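Local structure of oxidoreductase (3Q2K) at residues C[176-184]-C[258-269]; C[88-99]-C[111-122]. The protein probably oxidises UDP-N-acetylglucosaminuronic acid with NAD as cofactor, an early step in making 2,3-diacetamido-2,3-dideoxy-D-mannuronic acid. All coordinates share one frame; numbering follows the deposited sequence.

Contact 1 of 2, residues C[176-184]-C[258-269]; sequences VTVNVFWTR and NVTMLTYPQNLE. With HP7 ((2S,3S,4R,5R,6R)-5-acetamido-6-[[[(2R,3S,4R,5R)-5-(2,4-dioxopyrimidin-1-yl)-3,4-dihydroxy-oxolan-2-yl]methoxy-hydroxy-phosphoryl]oxy-hydroxy-phosphoryl]oxy-3,4-dihydroxy-oxane-2-carboxylic acid), chain V.
Strand pairing that runs out into a substrate-binding loop joins residues 176-184 to 258-269, Val180 lying against Val259 and Phe181 against both Thr260 and Glu269. Strand 173-181 runs parallel to 254-260 on one side and antiparallel to 269-276 on the other. Leu268 and Glu269 both face Phe181, a classic beta bulge, and Phe181 O accepts from Leu268 N at 2.9 Å and Glu269 N at 3.2 Å. This is the mixed sheet of the C-terminal domain of the GFO/IDH/MocA family, and beyond its strand ends both segments bend toward the UDP-sugar. Asn267 joins the two: its OD1 accepts from Thr183 N at 2.6 Å, its ND2 lies over one face of the Trp182 indole with the amide only 11° from the ring plane, and its backbone N reaches uracil O4 at 2.9 Å. Val180 CG1 fills the opposite indole face, while Trp182 NE1 bonds to Val286 O. Arg184 CG lies against Met261 SD; the bend beyond it (chi2 -80°) turns the guanidinium to the sugar, where NE and NH1 both donate to carboxylate O'P, in the guanidinium plane. Within the paired strands, Asn258 ND2 donates to Asn179 OD1, and Asn258 OD1 is hydrogen-bonded to Ser256 OG of a second subunit.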
# COMPACT_ATOMS: atom_id res chain seq x y z
N VAL C 176 5.09 23.08 -16.10
CA VAL C 176 6.46 23.54 -15.86
C VAL C 176 7.42 22.41 -16.17
O VAL C 176 7.26 21.31 -15.64
CB VAL C 176 6.73 23.96 -14.41
CG1 VAL C 176 8.18 24.39 -14.28
CG2 VAL C 176 5.84 25.11 -14.01
N THR C 177 8.38 22.66 -17.06
CA THR C 177 9.43 21.67 -17.25
C THR C 177 10.82 22.29 -17.13
O THR C 177 11.08 23.40 -17.61
CB THR C 177 9.38 21.03 -18.64
OG1 THR C 177 8.00 20.91 -19.02
CG2 THR C 177 10.00 19.63 -18.57
N VAL C 178 11.68 21.51 -16.48
CA VAL C 178 13.06 21.86 -16.20
C VAL C 178 13.99 20.74 -16.66
O VAL C 178 13.79 19.58 -16.31
CB VAL C 178 13.28 22.09 -14.70
CG1 VAL C 178 14.76 22.31 -14.44
CG2 VAL C 178 12.48 23.28 -14.18
N ASN C 179 15.03 21.09 -17.43
CA ASN C 179 15.96 20.12 -17.97
C ASN C 179 17.38 20.43 -17.51
O ASN C 179 17.84 21.56 -17.69
CB ASN C 179 15.95 20.25 -19.51
CG ASN C 179 14.74 19.57 -20.14
OD1 ASN C 179 14.06 18.78 -19.50
ND2 ASN C 179 14.45 19.89 -21.40
N VAL C 180 18.07 19.47 -16.92
CA VAL C 180 19.49 19.63 -16.68
C VAL C 180 20.27 18.51 -17.35
O VAL C 180 20.45 17.42 -16.78
CB VAL C 180 19.86 19.73 -15.19
CG1 VAL C 180 21.34 20.05 -15.10
CG2 VAL C 180 19.07 20.84 -14.51
N PHE C 181 20.74 18.81 -18.56
CA PHE C 181 21.38 17.79 -19.39
C PHE C 181 22.85 18.14 -19.45
O PHE C 181 23.27 18.85 -20.35
CB PHE C 181 20.77 17.83 -20.80
CG PHE C 181 19.32 17.45 -20.84
CD1 PHE C 181 18.76 16.68 -19.83
CD2 PHE C 181 18.50 17.83 -21.90
CE1 PHE C 181 17.43 16.30 -19.86
CE2 PHE C 181 17.16 17.48 -21.92
CZ PHE C 181 16.62 16.71 -20.91
N TRP C 182 23.62 17.64 -18.49
CA TRP C 182 24.97 18.15 -18.32
C TRP C 182 25.92 16.97 -18.49
O TRP C 182 25.44 15.87 -18.78
CB TRP C 182 25.10 18.83 -16.96
CG TRP C 182 24.61 20.25 -16.90
CD1 TRP C 182 23.96 20.94 -17.88
CD2 TRP C 182 24.68 21.14 -15.77
NE1 TRP C 182 23.66 22.23 -17.46
CE2 TRP C 182 24.08 22.36 -16.16
CE3 TRP C 182 25.22 21.03 -14.49
CZ2 TRP C 182 24.00 23.46 -15.31
CZ3 TRP C 182 25.15 22.14 -13.64
CH2 TRP C 182 24.53 23.32 -14.06
N THR C 183 27.22 17.21 -18.34
CA THR C 183 28.28 16.23 -18.54
C THR C 183 29.28 16.10 -17.39
O THR C 183 29.98 17.03 -16.99
CB THR C 183 29.05 16.46 -19.86
OG1 THR C 183 28.10 16.65 -20.91
CG2 THR C 183 29.98 15.29 -20.17
N ARG C 184 29.37 14.90 -16.84
CA ARG C 184 30.36 14.73 -15.79
C ARG C 184 30.95 13.34 -16.05
O ARG C 184 30.27 12.33 -15.90
CB ARG C 184 29.78 14.85 -14.37
CG ARG C 184 29.09 16.17 -14.07
CD ARG C 184 30.15 17.21 -13.77
NE ARG C 184 29.63 18.39 -13.11
CZ ARG C 184 29.14 19.43 -13.77
NH1 ARG C 184 28.72 20.52 -13.15
NH2 ARG C 184 29.07 19.29 -15.09
N ASN C 258 14.05 17.02 -15.41
CA ASN C 258 14.76 15.96 -16.11
C ASN C 258 16.27 16.17 -16.04
O ASN C 258 16.83 17.16 -16.50
CB ASN C 258 14.24 15.85 -17.54
CG ASN C 258 12.72 15.85 -17.60
OD1 ASN C 258 12.10 14.83 -17.32
ND2 ASN C 258 12.09 16.98 -17.92
N VAL C 259 16.96 15.21 -15.44
CA VAL C 259 18.36 15.44 -15.07
C VAL C 259 19.25 14.28 -15.49
O VAL C 259 18.90 13.14 -15.22
CB VAL C 259 18.45 15.60 -13.54
CG1 VAL C 259 19.89 15.74 -13.08
CG2 VAL C 259 17.67 16.85 -13.10
N THR C 260 20.38 14.57 -16.15
CA THR C 260 21.44 13.58 -16.33
C THR C 260 22.81 14.24 -16.45
O THR C 260 22.97 15.34 -16.96
CB THR C 260 21.23 12.65 -17.54
OG1 THR C 260 22.22 11.61 -17.48
CG2 THR C 260 21.37 13.41 -18.84
N MET C 261 23.79 13.56 -15.87
CA MET C 261 25.17 14.01 -15.98
C MET C 261 25.87 13.21 -17.08
O MET C 261 27.09 13.24 -17.21
CB MET C 261 25.90 13.80 -14.65
CG MET C 261 25.50 14.74 -13.49
SD MET C 261 25.43 16.48 -13.99
CE MET C 261 23.69 16.86 -13.87
N LEU C 262 25.11 12.48 -17.89
CA LEU C 262 25.73 11.60 -18.87
C LEU C 262 25.62 12.13 -20.30
O LEU C 262 25.79 11.39 -21.26
CB LEU C 262 25.10 10.21 -18.76
CG LEU C 262 25.10 9.63 -17.34
CD1 LEU C 262 24.46 8.26 -17.46
CD2 LEU C 262 26.47 9.53 -16.68
N THR C 263 25.37 13.43 -20.48
CA THR C 263 25.02 13.93 -21.80
C THR C 263 26.27 13.79 -22.66
O THR C 263 27.37 14.17 -22.24
CB THR C 263 24.58 15.41 -21.76
OG1 THR C 263 23.61 15.62 -20.73
CG2 THR C 263 23.93 15.82 -23.06
N TYR C 264 26.08 13.31 -23.88
CA TYR C 264 27.13 13.28 -24.90
C TYR C 264 27.18 14.55 -25.76
O TYR C 264 26.17 14.94 -26.33
CB TYR C 264 26.89 12.12 -25.87
CG TYR C 264 27.95 12.16 -26.94
CD1 TYR C 264 29.23 11.71 -26.66
CD2 TYR C 264 27.70 12.72 -28.19
CE1 TYR C 264 30.25 11.80 -27.60
CE2 TYR C 264 28.70 12.79 -29.14
CZ TYR C 264 29.97 12.34 -28.84
OH TYR C 264 30.99 12.36 -29.76
N PRO C 265 28.36 15.18 -25.90
CA PRO C 265 29.69 14.92 -25.37
C PRO C 265 30.08 15.98 -24.35
O PRO C 265 31.18 15.91 -23.81
CB PRO C 265 30.58 15.21 -26.58
CG PRO C 265 29.85 16.34 -27.27
CD PRO C 265 28.40 16.31 -26.84
N GLN C 266 29.19 16.94 -24.11
CA GLN C 266 29.39 17.97 -23.09
C GLN C 266 28.06 18.66 -22.75
O GLN C 266 27.05 18.44 -23.43
CB GLN C 266 30.31 19.04 -23.68
CG GLN C 266 29.51 19.79 -24.72
CD GLN C 266 30.35 20.63 -25.65
OE1 GLN C 266 29.87 21.64 -26.18
NE2 GLN C 266 31.60 20.23 -25.88
N ASN C 267 28.00 19.54 -21.76
CA ASN C 267 26.72 20.15 -21.39
C ASN C 267 25.84 20.56 -22.56
O ASN C 267 26.32 21.23 -23.47
CB ASN C 267 26.97 21.36 -20.47
CG ASN C 267 27.48 20.93 -19.12
OD1 ASN C 267 27.74 19.74 -18.90
ND2 ASN C 267 27.64 21.89 -18.22
N LEU C 268 24.58 20.14 -22.59
CA LEU C 268 23.66 20.49 -23.66
C LEU C 268 22.62 21.49 -23.16
O LEU C 268 22.32 22.42 -23.88
CB LEU C 268 22.88 19.29 -24.21
CG LEU C 268 21.74 19.68 -25.16
CD1 LEU C 268 22.20 20.44 -26.41
CD2 LEU C 268 20.93 18.45 -25.52
N GLU C 269 22.01 21.32 -21.99
CA GLU C 269 20.90 22.22 -21.69
C GLU C 269 20.64 22.46 -20.21
O GLU C 269 20.69 21.51 -19.43
CB GLU C 269 19.62 21.69 -22.35
CG GLU C 269 18.40 22.58 -22.14
CD GLU C 269 17.19 21.98 -22.83
OE1 GLU C 269 16.09 22.56 -22.82
OE2 GLU C 269 17.36 20.89 -23.43
N1 HP7 V . 32.30 19.37 -17.15
C2 HP7 V . 32.47 18.55 -18.20
O2 HP7 V . 33.12 17.49 -18.19
N3 HP7 V . 31.89 18.85 -19.38
C4 HP7 V . 31.15 19.97 -19.49
O4 HP7 V . 30.62 20.15 -20.61
C5 HP7 V . 30.96 20.84 -18.42
C6 HP7 V . 31.58 20.51 -17.21
PA HP7 V . 31.95 23.56 -14.16
PB HP7 V . 30.80 25.01 -11.98
O'P HP7 V . 29.94 19.78 -10.90
O'Q HP7 V . 30.85 20.11 -9.01
C1' HP7 V . 28.66 23.69 -11.25
O1A HP7 V . 31.14 24.11 -15.31
O1B HP7 V . 30.11 26.05 -12.83
C1C HP7 V . 32.94 19.00 -15.90
C2' HP7 V . 27.48 23.96 -10.30
N2' HP7 V . 27.14 25.37 -10.13
O2A HP7 V . 33.39 23.94 -13.91
O2B HP7 V . 32.08 25.26 -11.22
C2C HP7 V . 34.30 19.66 -15.80
O2C HP7 V . 35.16 18.74 -15.11
C3' HP7 V . 27.86 23.47 -8.91
O3' HP7 V . 26.85 23.67 -7.91
O3A HP7 V . 31.03 23.67 -12.84
O3B HP7 V . 29.72 24.55 -10.86
C3C HP7 V . 34.03 20.70 -14.73
O3C HP7 V . 35.27 20.97 -14.08
C4' HP7 V . 28.32 22.02 -9.06
O4' HP7 V . 28.67 21.59 -7.73
C4C HP7 V . 33.04 20.01 -13.80
O4C HP7 V . 32.17 19.45 -14.78
C5' HP7 V . 29.58 21.94 -9.92
O5' HP7 V . 29.17 22.35 -11.22
C5C HP7 V . 32.24 21.13 -13.13
O5C HP7 V . 31.86 21.95 -14.23
C6' HP7 V . 30.14 20.55 -9.94
C7' HP7 V . 26.33 26.00 -10.97
O7' HP7 V . 25.79 25.33 -11.84
C8' HP7 V . 26.09 27.48 -10.84
O HOH W 1 28.43 21.87 -15.46

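Contact 2 of 2, residues C[88-99]-C[111-122]; sequences LAQGNADALVLA and EVAQAGRHVVSE. With NAI (1,4-dihydronicotinamide adenine dinucleotide), chain U.
Val112, on the helix of a right-handed beta-alpha-beta crossover in the Rossmann fold, meets Leu96 of strand 95-98 and Leu88 of the preceding helix 84-90. Val112 CG2 sits 3.7 Å from Leu96 CD1, and the Leu88 side chain crosses that of Val112 at about a right angle, CD2 resting on the same CG2, so one valine branch fills the hollow between two leucines. The other Leu88 branch, CD1, rests on Glu111 CG at 3.6 Å. Farther along this face Leu98 CD1 presses on Val119 CG1 at 3.4 Å, tighter than usual for two methyls. On the other face Val97 and Val120 lie side by side, and Ala95 CB lies 3.8 Å from His118 CB; helix 321-333 packs on Val97, His118 and Val120. Strands 95-98 and 118-121 are parallel neighbours. Arg117 closes the end away from the cofactor: bent at chi2 (-91°), it brings its guanidinium to the turn after helix 84-90, NH1 on an in-plane lone pair of Ala93 O at 2.8 Å, with Leu88 CD2 over one face. At the other end Glu122 N makes the last rung to Leu98 O; its OE1 bonds to His45 and His321, while OE2 accepts from nicotinamide N7N at 3.0 Å, nearly straight at 171°.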
# COMPACT_ATOMS: atom_id res chain seq x y z
N LEU C 88 38.32 28.69 14.84
CA LEU C 88 37.26 29.31 15.62
C LEU C 88 37.82 29.66 16.99
O LEU C 88 37.42 30.66 17.58
CB LEU C 88 36.09 28.34 15.79
CG LEU C 88 35.25 28.11 14.54
CD1 LEU C 88 34.35 26.92 14.77
CD2 LEU C 88 34.37 29.29 14.14
N ALA C 89 38.73 28.85 17.52
CA ALA C 89 39.36 29.23 18.78
C ALA C 89 40.23 30.48 18.62
O ALA C 89 40.13 31.42 19.40
CB ALA C 89 40.16 28.09 19.39
N GLN C 90 41.04 30.55 17.58
CA GLN C 90 41.98 31.65 17.51
C GLN C 90 41.56 32.75 16.55
O GLN C 90 42.05 33.87 16.62
CB GLN C 90 43.35 31.05 17.18
CG GLN C 90 43.71 30.06 18.28
CD GLN C 90 44.95 29.22 18.01
OE1 GLN C 90 44.94 28.33 17.16
NE2 GLN C 90 46.01 29.48 18.77
N GLY C 91 40.61 32.47 15.66
CA GLY C 91 40.25 33.47 14.66
C GLY C 91 39.21 34.46 15.14
O GLY C 91 38.56 34.23 16.15
N ASN C 92 39.03 35.56 14.42
CA ASN C 92 37.94 36.49 14.72
C ASN C 92 36.97 36.79 13.57
O ASN C 92 36.36 37.86 13.56
CB ASN C 92 38.53 37.81 15.22
CG ASN C 92 39.08 38.67 14.09
OD1 ASN C 92 38.73 39.84 13.97
ND2 ASN C 92 39.91 38.08 13.23
N ALA C 93 36.83 35.91 12.58
CA ALA C 93 35.99 36.21 11.42
C ALA C 93 34.54 36.42 11.85
O ALA C 93 34.10 35.82 12.84
CB ALA C 93 36.09 35.13 10.35
N ASP C 94 33.81 37.31 11.17
CA ASP C 94 32.44 37.63 11.58
C ASP C 94 31.48 36.58 11.05
O ASP C 94 30.42 36.33 11.64
CB ASP C 94 31.94 38.98 11.05
CG ASP C 94 32.77 40.13 11.60
OD1 ASP C 94 32.91 40.20 12.84
OD2 ASP C 94 33.31 40.93 10.81
N ALA C 95 31.92 35.96 9.96
CA ALA C 95 31.14 34.99 9.20
C ALA C 95 32.05 33.94 8.57
O ALA C 95 33.07 34.26 7.96
CB ALA C 95 30.35 35.70 8.12
N LEU C 96 31.68 32.67 8.67
CA LEU C 96 32.44 31.64 8.00
C LEU C 96 31.76 31.08 6.75
O LEU C 96 30.57 30.77 6.73
CB LEU C 96 32.76 30.55 9.01
CG LEU C 96 33.82 31.24 9.86
CD1 LEU C 96 33.76 30.73 11.28
CD2 LEU C 96 35.16 30.91 9.22
N VAL C 97 32.56 30.96 5.69
CA VAL C 97 32.04 30.46 4.43
C VAL C 97 32.35 28.98 4.34
O VAL C 97 33.49 28.56 4.54
CB VAL C 97 32.67 31.18 3.23
CG1 VAL C 97 32.27 30.43 1.98
CG2 VAL C 97 32.21 32.63 3.17
N LEU C 98 31.32 28.17 4.05
CA LEU C 98 31.51 26.72 4.08
C LEU C 98 31.58 26.16 2.66
O LEU C 98 30.61 26.18 1.90
CB LEU C 98 30.47 26.04 4.98
CG LEU C 98 30.24 26.61 6.39
CD1 LEU C 98 29.05 25.96 7.12
CD2 LEU C 98 31.51 26.42 7.19
N ALA C 99 32.79 25.73 2.30
CA ALA C 99 33.13 25.45 0.91
C ALA C 99 33.64 24.02 0.88
O ALA C 99 34.42 23.64 0.02
CB ALA C 99 34.17 26.41 0.39
N GLU C 111 28.88 24.00 14.72
CA GLU C 111 30.03 24.50 15.49
C GLU C 111 30.36 25.98 15.26
O GLU C 111 30.67 26.74 16.18
CB GLU C 111 31.23 23.61 15.15
CG GLU C 111 32.55 23.95 15.83
CD GLU C 111 33.69 23.07 15.34
OE1 GLU C 111 34.82 23.07 15.87
OE2 GLU C 111 33.47 22.33 14.36
N VAL C 112 30.23 26.43 14.03
CA VAL C 112 30.43 27.86 13.80
C VAL C 112 29.39 28.59 14.63
O VAL C 112 29.67 29.56 15.33
CB VAL C 112 30.27 28.28 12.32
CG1 VAL C 112 30.10 29.79 12.20
CG2 VAL C 112 31.49 27.84 11.53
N ALA C 113 28.15 28.12 14.58
CA ALA C 113 27.16 28.93 15.27
C ALA C 113 27.36 28.88 16.78
O ALA C 113 27.12 29.88 17.45
CB ALA C 113 25.76 28.51 14.88
N GLN C 114 27.74 27.73 17.32
CA GLN C 114 28.03 27.68 18.75
C GLN C 114 29.17 28.59 19.21
O GLN C 114 29.32 28.88 20.40
CB GLN C 114 28.32 26.23 19.14
CG GLN C 114 27.14 25.31 18.87
CD GLN C 114 27.41 23.88 19.28
OE1 GLN C 114 28.56 23.44 19.26
NE2 GLN C 114 26.36 23.14 19.65
N ALA C 115 30.03 28.98 18.28
CA ALA C 115 31.08 29.95 18.57
C ALA C 115 30.65 31.36 18.17
O ALA C 115 31.44 32.31 18.16
CB ALA C 115 32.34 29.58 17.81
N GLY C 116 29.39 31.48 17.78
CA GLY C 116 28.76 32.79 17.70
C GLY C 116 28.99 33.61 16.45
O GLY C 116 28.83 34.83 16.50
N ARG C 117 29.35 33.00 15.32
CA ARG C 117 29.44 33.78 14.08
C ARG C 117 28.44 33.36 13.00
O ARG C 117 27.86 32.27 13.02
CB ARG C 117 30.85 33.75 13.48
CG ARG C 117 31.95 33.32 14.43
CD ARG C 117 32.62 34.46 15.19
NE ARG C 117 33.60 33.82 16.06
CZ ARG C 117 34.81 33.46 15.66
NH1 ARG C 117 35.19 33.74 14.42
NH2 ARG C 117 35.64 32.85 16.49
N HIS C 118 28.28 34.23 12.02
CA HIS C 118 27.38 33.95 10.91
C HIS C 118 27.93 32.85 10.01
O HIS C 118 29.13 32.59 10.06
CB HIS C 118 27.18 35.25 10.13
CG HIS C 118 26.76 36.37 11.02
ND1 HIS C 118 25.54 36.37 11.66
CD2 HIS C 118 27.42 37.47 11.44
CE1 HIS C 118 25.46 37.44 12.43
NE2 HIS C 118 26.57 38.14 12.30
N VAL C 119 27.06 32.19 9.24
CA VAL C 119 27.46 31.08 8.38
C VAL C 119 26.96 31.36 6.97
O VAL C 119 25.79 31.71 6.80
CB VAL C 119 26.79 29.76 8.77
CG1 VAL C 119 27.05 28.69 7.71
CG2 VAL C 119 27.19 29.37 10.19
N VAL C 120 27.86 31.26 6.00
CA VAL C 120 27.45 31.23 4.60
C VAL C 120 27.72 29.81 4.13
O VAL C 120 28.88 29.45 3.93
CB VAL C 120 28.19 32.26 3.72
CG1 VAL C 120 27.68 32.19 2.29
CG2 VAL C 120 27.98 33.67 4.24
N SER C 121 26.69 28.98 4.00
CA SER C 121 26.93 27.60 3.57
C SER C 121 26.81 27.46 2.06
O SER C 121 25.87 28.01 1.48
CB SER C 121 25.91 26.65 4.21
OG SER C 121 26.21 25.31 3.87
N GLU C 122 27.74 26.74 1.43
CA GLU C 122 27.55 26.43 0.02
C GLU C 122 26.37 25.50 -0.21
O GLU C 122 25.94 24.81 0.73
CB GLU C 122 28.79 25.78 -0.60
CG GLU C 122 29.67 26.78 -1.31
CD GLU C 122 29.03 27.29 -2.59
OE1 GLU C 122 29.61 28.15 -3.27
OE2 GLU C 122 27.92 26.80 -2.92
PA NAI U . 36.46 20.19 -3.32
O1A NAI U . 36.97 18.81 -3.14
O2A NAI U . 37.27 20.84 -4.55
O5B NAI U . 36.94 21.26 -2.22
C5B NAI U . 37.11 20.55 -0.99
C4B NAI U . 37.97 21.26 0.05
O4B NAI U . 37.42 21.05 1.36
C3B NAI U . 39.27 20.44 -0.11
O3B NAI U . 40.35 21.36 -0.22
C2B NAI U . 39.19 19.55 1.16
O2B NAI U . 40.48 19.24 1.70
C1B NAI U . 38.54 20.58 2.11
N9A NAI U . 38.10 19.87 3.30
C8A NAI U . 37.70 18.58 3.41
N7A NAI U . 37.36 18.37 4.65
C5A NAI U . 37.53 19.47 5.41
C6A NAI U . 37.34 19.83 6.76
N6A NAI U . 36.84 18.93 7.69
N1A NAI U . 37.61 21.08 7.11
C2A NAI U . 38.04 21.98 6.24
N3A NAI U . 38.24 21.69 4.97
C4A NAI U . 37.98 20.47 4.53
O3 NAI U . 34.98 20.19 -3.94
PN NAI U . 34.29 21.63 -4.16
O1N NAI U . 33.88 21.53 -5.64
O2N NAI U . 35.09 22.94 -4.06
O5D NAI U . 32.92 21.56 -3.31
C5D NAI U . 32.55 22.90 -3.00
C4D NAI U . 31.34 22.92 -2.06
O4D NAI U . 30.64 24.01 -2.69
C3D NAI U . 30.43 21.68 -2.21
O3D NAI U . 29.25 21.75 -1.42
C2D NAI U . 29.94 21.90 -3.66
O2D NAI U . 28.64 21.34 -3.75
C1D NAI U . 29.69 23.43 -3.61
N1N NAI U . 29.89 24.09 -4.90
C2N NAI U . 29.03 25.03 -5.22
C3N NAI U . 29.19 25.68 -6.44
C7N NAI U . 28.22 26.73 -6.83
O7N NAI U . 28.09 27.01 -8.00
N7N NAI U . 27.49 27.32 -5.86
C4N NAI U . 30.23 25.31 -7.29
C5N NAI U . 31.08 24.30 -6.88
C6N NAI U . 30.89 23.70 -5.65

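Both contacts are largely buried and include parallel strand pairs, to which contact 1 adds an antiparallel one, yet they share no element: contact 2 belongs to the Rossmann domain, contact 1 to the C-terminal sheet. Their centres lie about 35 Å apart, on opposite sides of the chain's centre, with nearest atoms about 12 Å from each other. Contact 2 joins strands linked through a helix, and aliphatic side chains fill its middle; contact 1 relies more on amides, hydroxyls and a bulge, and also meets a second subunit. Each places ligand-binding residues just beyond the C-terminal ends of its parallel strands, contact 2 for the cofactor and contact 1 for the UDP-sugar.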